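Side-chain contacts in Rev protein (Borrelia burgdorferi, PDB 5EQZ), which is of unknown function but is a plasmid-encoded, all-helical protein of the Lyme disease spirochaete, probably a lipoprotein: residues Lys14-Leu19 with Leu62-Ser67; Lys80-Thr85 with Glu132-Val137; Ile96-Ile101 with Ser120-Lys125. One frame throughout, in Å; residues are numbered along the deposited sequence.

Three separate contacts sample an elongated helical bundle along its length, from one end towards the other. Helix 55-88 is shared by contacts 1 and 2: contact 1 uses its first half and contact 2 its last turns, with centres 29 Å apart on opposite sides of the chain's centre. Contact 3 lies within the loop of chain that contact 2 closes, and both use helix 122-142; their centres are 15 Å apart and their nearest atoms about 5 Å. Contacts 1 and 3 are most distant, 42 Å between centres. With no ligand or active site to relate them to, the three are read as architecture.

Contact 1 of 3, residues Lys14-Leu19 with Leu62-Ser67; sequences KEIDSL and LNLQNS
L64 reaches from helix 55-88 towards I16 and L19, two residues one turn apart on helix 10-24, and the whole meeting is apolar. A single methyl does most of the touching: CD2 of L64 lies 4.2 Å from CG2 of I16 and 4.0 Å from CD2 of L19. The two leucine side chains cross at about a right angle, so they meet through one methyl each and do not lie alongside one another. Swinging CG of L64 opposite its own backbone N (chi1 170°) carries the fork out to helix 10-24, where the second methyl, CD1, comes to 4.1 Å from the carbonyl carbon of L19. The nearest backbones are those of I16 and L64, with 7.3 Å between their CA atoms.

Further apolar groups enclose the cluster. I42 of helix 32-48 touches both L19 and L64, V23 adds to the surroundings of L64, and L57 and L61 receive I16, so three helices converge here in the ordinary manner of a helical bundle.

Charge is kept to the margin: D17, whose CB points away from helix 55-88 at this level, reaches K60 with its carboxylate in a salt bridge between the same two helices. No hydrogen bond links the two segments themselves. With I16, L19 and L64 all buried and joined by van der Waals contacts of their methyl groups, one of them with the backbone of L19, the contact between these two segments probably rests on hydrophobic burial, with the D17-K60 salt bridge beside it.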
# COMPACT_ATOMS: atom_id res chain seq x y z
N LYS A 14 2.33 21.39 13.09
CA LYS A 14 3.53 20.90 12.42
C LYS A 14 3.57 19.37 12.41
O LYS A 14 3.97 18.76 11.40
CB LYS A 14 4.78 21.47 13.07
CG LYS A 14 4.97 22.96 12.87
CD LYS A 14 6.32 23.40 13.43
CE LYS A 14 6.45 24.90 13.34
NZ LYS A 14 7.48 25.44 14.24
N GLU A 15 3.13 18.74 13.50
CA GLU A 15 3.07 17.29 13.54
C GLU A 15 2.17 16.76 12.44
O GLU A 15 2.53 15.83 11.71
CB GLU A 15 2.55 16.81 14.90
CG GLU A 15 3.45 17.12 16.07
CD GLU A 15 2.93 16.49 17.36
OE1 GLU A 15 1.94 17.01 17.93
OE2 GLU A 15 3.50 15.47 17.78
N ILE A 16 0.98 17.35 12.31
CA ILE A 16 0.04 16.91 11.29
C ILE A 16 0.63 17.12 9.90
O ILE A 16 0.56 16.23 9.05
CB ILE A 16 -1.31 17.65 11.45
CG1 ILE A 16 -1.93 17.33 12.81
CG2 ILE A 16 -2.27 17.28 10.32
CD1 ILE A 16 -3.08 18.23 13.14
N ASP A 17 1.22 18.30 9.66
CA ASP A 17 1.78 18.61 8.34
C ASP A 17 2.82 17.59 7.92
O ASP A 17 2.82 17.12 6.78
CB ASP A 17 2.44 19.99 8.33
CG ASP A 17 1.46 21.14 8.43
OD1 ASP A 17 0.23 20.96 8.27
OD2 ASP A 17 1.96 22.26 8.64
N SER A 18 3.75 17.28 8.82
CA SER A 18 4.83 16.35 8.50
C SER A 18 4.27 14.98 8.14
O SER A 18 4.68 14.37 7.15
CB SER A 18 5.79 16.24 9.68
OG SER A 18 6.85 15.34 9.40
N LEU A 19 3.32 14.48 8.93
CA LEU A 19 2.70 13.20 8.62
C LEU A 19 1.92 13.27 7.32
O LEU A 19 1.93 12.31 6.53
CB LEU A 19 1.81 12.77 9.79
CG LEU A 19 1.25 11.35 9.78
CD1 LEU A 19 2.35 10.33 9.50
CD2 LEU A 19 0.59 11.07 11.14
N LEU A 62 -8.72 16.02 9.66
CA LEU A 62 -9.65 15.40 8.73
C LEU A 62 -9.03 15.22 7.35
O LEU A 62 -9.16 14.16 6.72
CB LEU A 62 -10.94 16.23 8.65
CG LEU A 62 -12.07 15.58 7.86
CD1 LEU A 62 -12.46 14.25 8.49
CD2 LEU A 62 -13.28 16.51 7.75
N ASN A 63 -8.34 16.26 6.87
CA ASN A 63 -7.64 16.11 5.59
C ASN A 63 -6.61 14.99 5.64
O ASN A 63 -6.46 14.23 4.68
CB ASN A 63 -6.99 17.44 5.20
CG ASN A 63 -8.02 18.51 4.88
OD1 ASN A 63 -9.17 18.20 4.58
ND2 ASN A 63 -7.61 19.77 4.92
N LEU A 64 -5.89 14.87 6.76
CA LEU A 64 -4.89 13.82 6.89
C LEU A 64 -5.52 12.43 6.82
O LEU A 64 -5.01 11.54 6.13
CB LEU A 64 -4.12 14.00 8.19
CG LEU A 64 -3.19 12.86 8.61
CD1 LEU A 64 -2.08 12.66 7.58
CD2 LEU A 64 -2.64 13.10 10.03
N GLN A 65 -6.63 12.21 7.52
CA GLN A 65 -7.30 10.92 7.41
C GLN A 65 -7.84 10.69 6.01
O GLN A 65 -7.69 9.58 5.46
CB GLN A 65 -8.42 10.79 8.44
CG GLN A 65 -8.01 11.09 9.88
CD GLN A 65 -9.19 11.50 10.75
OE1 GLN A 65 -10.11 10.72 10.93
NE2 GLN A 65 -9.17 12.71 11.28
N ASN A 66 -8.46 11.71 5.40
CA ASN A 66 -9.02 11.53 4.06
C ASN A 66 -7.94 11.13 3.06
O ASN A 66 -8.13 10.21 2.24
CB ASN A 66 -9.72 12.79 3.59
CG ASN A 66 -11.02 13.06 4.33
OD1 ASN A 66 -11.58 12.16 4.96
ND2 ASN A 66 -11.50 14.29 4.25
N SER A 67 -6.79 11.81 3.11
CA SER A 67 -5.71 11.50 2.17
C SER A 67 -5.18 10.09 2.39
O SER A 67 -4.89 9.37 1.42
CB SER A 67 -4.57 12.51 2.30
OG SER A 67 -4.96 13.77 1.76

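Contact 2 of 3, residues Lys80-Thr85 with Glu132-Val137; sequences KAAKNT and EQIDKV
Where K83 faces I134, segments K80-T85 and E132-V137 run nearly antiparallel, their axes approaching to 9.9 Å at an angle of 157° between N-to-C directions, with the CA atoms of these two residues 6.7 Å apart.

I134 points into the interface between the helices. Its CG2 methyl rests 3.9 Å from CB of K83, while CD1, at the end of the longer branch, meets CB of A82 at 4.2 Å and also lies over the backbone of K83. The beta-branch therefore divides the work, one arm against the lysine's root and the other against the alanine. L79 and I86 on the same face of helix 55-88, together with V110 from a loop, also touch I134, and V108 covers A82.

This is antiparallel packing of two helices in a helical bundle, with a buried isoleucine between them and an ion pair at the flank; of the two, only helix 55-88 lies in a predicted coiled-coil region, and it lies wholly within it.

The flanking pair is K83 with D135. The lysine's CB already points at the other helix, and its chain runs on extended until the last torsion (chi4 135°) bends the ammonium group across to the carboxylate. NZ donates to OD1 of D135 at 2.6 Å, on the syn lone pair, the side facing the other oxygen. OD2 is consequently not far off, 3.3 Å from NZ. The two side chains cross at about a right angle, and the aliphatic CD and CE of the lysine also pass close to OD1. Both residues are partly exposed, so solvent probably shares in screening the charges.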
# COMPACT_ATOMS: atom_id res chain seq x y z
N LYS A 80 -5.25 -6.01 -5.75
CA LYS A 80 -6.24 -6.94 -6.29
C LYS A 80 -6.19 -6.98 -7.82
O LYS A 80 -6.40 -8.04 -8.43
CB LYS A 80 -7.64 -6.54 -5.80
CG LYS A 80 -7.79 -6.63 -4.30
CD LYS A 80 -9.11 -5.99 -3.81
CE LYS A 80 -9.17 -5.91 -2.29
NZ LYS A 80 -10.34 -5.11 -1.77
N ALA A 81 -5.86 -5.85 -8.46
CA ALA A 81 -5.72 -5.82 -9.91
C ALA A 81 -4.52 -6.66 -10.36
O ALA A 81 -4.63 -7.49 -11.28
CB ALA A 81 -5.57 -4.37 -10.39
N ALA A 82 -3.37 -6.48 -9.71
CA ALA A 82 -2.20 -7.29 -10.03
C ALA A 82 -2.49 -8.78 -9.80
O ALA A 82 -2.08 -9.64 -10.60
CB ALA A 82 -0.99 -6.83 -9.21
N LYS A 83 -3.19 -9.09 -8.70
CA LYS A 83 -3.53 -10.48 -8.39
C LYS A 83 -4.39 -11.08 -9.49
O LYS A 83 -4.12 -12.19 -9.98
CB LYS A 83 -4.26 -10.55 -7.05
CG LYS A 83 -4.86 -11.93 -6.74
CD LYS A 83 -5.80 -11.86 -5.54
CE LYS A 83 -6.44 -13.21 -5.28
NZ LYS A 83 -6.42 -13.56 -3.84
N ASN A 84 -5.44 -10.36 -9.88
CA ASN A 84 -6.33 -10.86 -10.92
C ASN A 84 -5.58 -11.10 -12.22
O ASN A 84 -5.69 -12.18 -12.83
CB ASN A 84 -7.47 -9.85 -11.12
CG ASN A 84 -8.47 -10.32 -12.13
OD1 ASN A 84 -9.25 -11.23 -11.88
ND2 ASN A 84 -8.44 -9.70 -13.31
N THR A 85 -4.81 -10.11 -12.67
CA THR A 85 -4.01 -10.25 -13.89
C THR A 85 -3.10 -11.46 -13.83
O THR A 85 -3.06 -12.26 -14.77
CB THR A 85 -3.19 -8.98 -14.12
OG1 THR A 85 -4.08 -7.87 -14.30
CG2 THR A 85 -2.31 -9.14 -15.35
N GLU A 132 0.38 -15.48 -3.34
CA GLU A 132 0.46 -15.69 -1.89
C GLU A 132 1.01 -14.46 -1.19
O GLU A 132 0.51 -14.07 -0.13
CB GLU A 132 1.31 -16.94 -1.58
N GLN A 133 2.01 -13.80 -1.80
CA GLN A 133 2.54 -12.57 -1.22
C GLN A 133 1.54 -11.42 -1.30
O GLN A 133 1.38 -10.66 -0.34
CB GLN A 133 3.84 -12.17 -1.91
CG GLN A 133 5.00 -13.07 -1.59
CD GLN A 133 6.31 -12.40 -1.94
OE1 GLN A 133 6.64 -11.36 -1.39
NE2 GLN A 133 7.04 -12.98 -2.88
N ILE A 134 0.86 -11.28 -2.44
CA ILE A 134 -0.13 -10.22 -2.58
C ILE A 134 -1.26 -10.40 -1.58
O ILE A 134 -1.77 -9.42 -1.00
CB ILE A 134 -0.64 -10.17 -4.04
CG1 ILE A 134 0.44 -9.63 -4.97
CG2 ILE A 134 -1.93 -9.35 -4.16
CD1 ILE A 134 0.11 -9.78 -6.45
N ASP A 135 -1.67 -11.65 -1.35
CA ASP A 135 -2.73 -11.93 -0.39
C ASP A 135 -2.32 -11.54 1.02
O ASP A 135 -3.15 -11.02 1.78
CB ASP A 135 -3.10 -13.41 -0.42
CG ASP A 135 -4.03 -13.77 -1.56
OD1 ASP A 135 -4.62 -12.84 -2.14
OD2 ASP A 135 -4.18 -14.98 -1.85
N LYS A 136 -1.07 -11.81 1.39
CA LYS A 136 -0.63 -11.44 2.74
C LYS A 136 -0.61 -9.92 2.91
O LYS A 136 -0.98 -9.42 3.98
CB LYS A 136 0.75 -12.05 3.04
N VAL A 137 -0.22 -9.18 1.87
CA VAL A 137 -0.25 -7.72 1.97
C VAL A 137 -1.69 -7.22 2.09
O VAL A 137 -1.98 -6.32 2.89
CB VAL A 137 0.45 -7.05 0.78
CG1 VAL A 137 0.44 -5.52 0.95
CG2 VAL A 137 1.89 -7.55 0.62

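Contact 3 of 3, residues Ile96-Ile101 with Ser120-Lys125; sequences ISKRKI and SGNGDK
K98 sends its side chain over the first turn of helix 122-142, where N122 and G123 receive it. The chain starts at a CB aimed neither at nor away from the other segment. With chi1 at -72°, CG lies opposite the carbonyl carbon and is turned to the partner helix, coming 4.4 Å from CA of G123. From there the chain is fully extended. CD has no close neighbour in segment S120-K125, and CE then settles 3.8 Å from CB of N122 and 4.3 Å from the backbone N of G123. The tip, NZ, is 3.9 Å from the same CB of N122, but its polar partner lies elsewhere: it gives a hydrogen bond to the carbonyl O of L115, which probably helps to offset the charge of this buried lysine. ND2 of N122 makes a weak hydrogen bond to that same oxygen.

One turn further along helix 95-107, I101 rests its CD1 methyl 3.6 Å from the carbonyl O of G123, a van der Waals contact with the backbone. The backbones come nearest at K98 and G123, whose CA atoms are 5.7 Å apart.

G121 is at the N-cap position of helix 122-142; from outside the pair, the carboxylate of D93 accepts the N-H of G123, which would probably suit the positive end of a helix dipole. Beyond this turn, M126 touches both K98 and I101 while A130 meets I101, so helix 95-107 continues against helix 122-142, with I89 from the loop after helix 55-88 packed beside I101.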
# COMPACT_ATOMS: atom_id res chain seq x y z
N ILE A 96 7.47 -14.71 -22.00
CA ILE A 96 6.72 -13.45 -21.90
C ILE A 96 5.81 -13.47 -20.68
O ILE A 96 5.67 -12.46 -19.97
CB ILE A 96 5.94 -13.19 -23.19
CG1 ILE A 96 6.89 -13.10 -24.39
CG2 ILE A 96 5.12 -11.93 -23.09
CD1 ILE A 96 6.18 -13.08 -25.75
N SER A 97 5.17 -14.61 -20.41
CA SER A 97 4.27 -14.71 -19.26
C SER A 97 5.03 -14.61 -17.94
O SER A 97 4.53 -14.00 -16.98
CB SER A 97 3.50 -16.03 -19.32
OG SER A 97 2.74 -16.14 -20.52
N LYS A 98 6.22 -15.20 -17.86
CA LYS A 98 7.03 -15.11 -16.65
C LYS A 98 7.44 -13.67 -16.35
O LYS A 98 7.33 -13.21 -15.20
CB LYS A 98 8.27 -15.99 -16.77
CG LYS A 98 8.01 -17.48 -16.69
CD LYS A 98 9.36 -18.19 -16.89
CE LYS A 98 9.22 -19.67 -17.00
NZ LYS A 98 10.57 -20.26 -17.28
N ARG A 99 7.92 -12.95 -17.36
CA ARG A 99 8.27 -11.55 -17.14
C ARG A 99 7.05 -10.72 -16.75
O ARG A 99 7.16 -9.79 -15.94
CB ARG A 99 8.94 -10.95 -18.37
CG ARG A 99 10.24 -11.65 -18.76
CD ARG A 99 11.02 -10.89 -19.83
NE ARG A 99 10.57 -11.21 -21.19
CZ ARG A 99 11.22 -12.04 -22.00
NH1 ARG A 99 12.34 -12.63 -21.59
NH2 ARG A 99 10.76 -12.28 -23.21
N LYS A 100 5.88 -11.09 -17.29
CA LYS A 100 4.65 -10.39 -16.93
C LYS A 100 4.29 -10.60 -15.46
O LYS A 100 3.95 -9.65 -14.76
CB LYS A 100 3.51 -10.86 -17.83
CG LYS A 100 2.25 -10.02 -17.77
CD LYS A 100 2.55 -8.56 -17.99
CE LYS A 100 1.27 -7.77 -18.20
NZ LYS A 100 1.54 -6.31 -18.17
N ILE A 101 4.37 -11.84 -14.97
CA ILE A 101 4.12 -12.11 -13.55
C ILE A 101 5.09 -11.30 -12.70
O ILE A 101 4.70 -10.65 -11.72
CB ILE A 101 4.26 -13.61 -13.25
CG1 ILE A 101 3.22 -14.42 -14.02
CG2 ILE A 101 4.14 -13.86 -11.72
CD1 ILE A 101 3.49 -15.91 -14.02
N SER A 120 9.76 -27.39 -15.94
CA SER A 120 8.32 -27.40 -16.20
C SER A 120 7.56 -26.91 -14.98
O SER A 120 7.81 -27.35 -13.86
CB SER A 120 7.88 -28.82 -16.58
OG SER A 120 6.50 -29.00 -16.34
N GLY A 121 6.65 -25.96 -15.20
CA GLY A 121 5.87 -25.40 -14.11
C GLY A 121 6.47 -24.20 -13.41
O GLY A 121 5.96 -23.80 -12.36
N ASN A 122 7.54 -23.62 -13.95
CA ASN A 122 8.12 -22.43 -13.34
C ASN A 122 7.14 -21.26 -13.38
O ASN A 122 7.19 -20.37 -12.51
CB ASN A 122 9.43 -22.06 -14.02
CG ASN A 122 10.64 -22.70 -13.34
OD1 ASN A 122 10.49 -23.46 -12.38
ND2 ASN A 122 11.83 -22.40 -13.84
N GLY A 123 6.25 -21.22 -14.37
CA GLY A 123 5.31 -20.11 -14.45
C GLY A 123 4.22 -20.20 -13.41
O GLY A 123 3.96 -19.24 -12.68
N ASP A 124 3.54 -21.36 -13.34
CA ASP A 124 2.53 -21.57 -12.30
C ASP A 124 3.13 -21.42 -10.92
O ASP A 124 2.42 -21.04 -9.98
CB ASP A 124 1.89 -22.96 -12.43
CG ASP A 124 0.83 -23.03 -13.51
OD1 ASP A 124 -0.14 -22.24 -13.46
OD2 ASP A 124 0.94 -23.90 -14.40
N LYS A 125 4.42 -21.73 -10.76
CA LYS A 125 5.06 -21.57 -9.47
C LYS A 125 5.32 -20.10 -9.15
O LYS A 125 5.10 -19.66 -8.02
CB LYS A 125 6.35 -22.37 -9.44
CG LYS A 125 7.39 -21.89 -8.47
CD LYS A 125 8.50 -22.93 -8.37
CE LYS A 125 9.34 -22.72 -7.13
NZ LYS A 125 8.77 -23.46 -5.97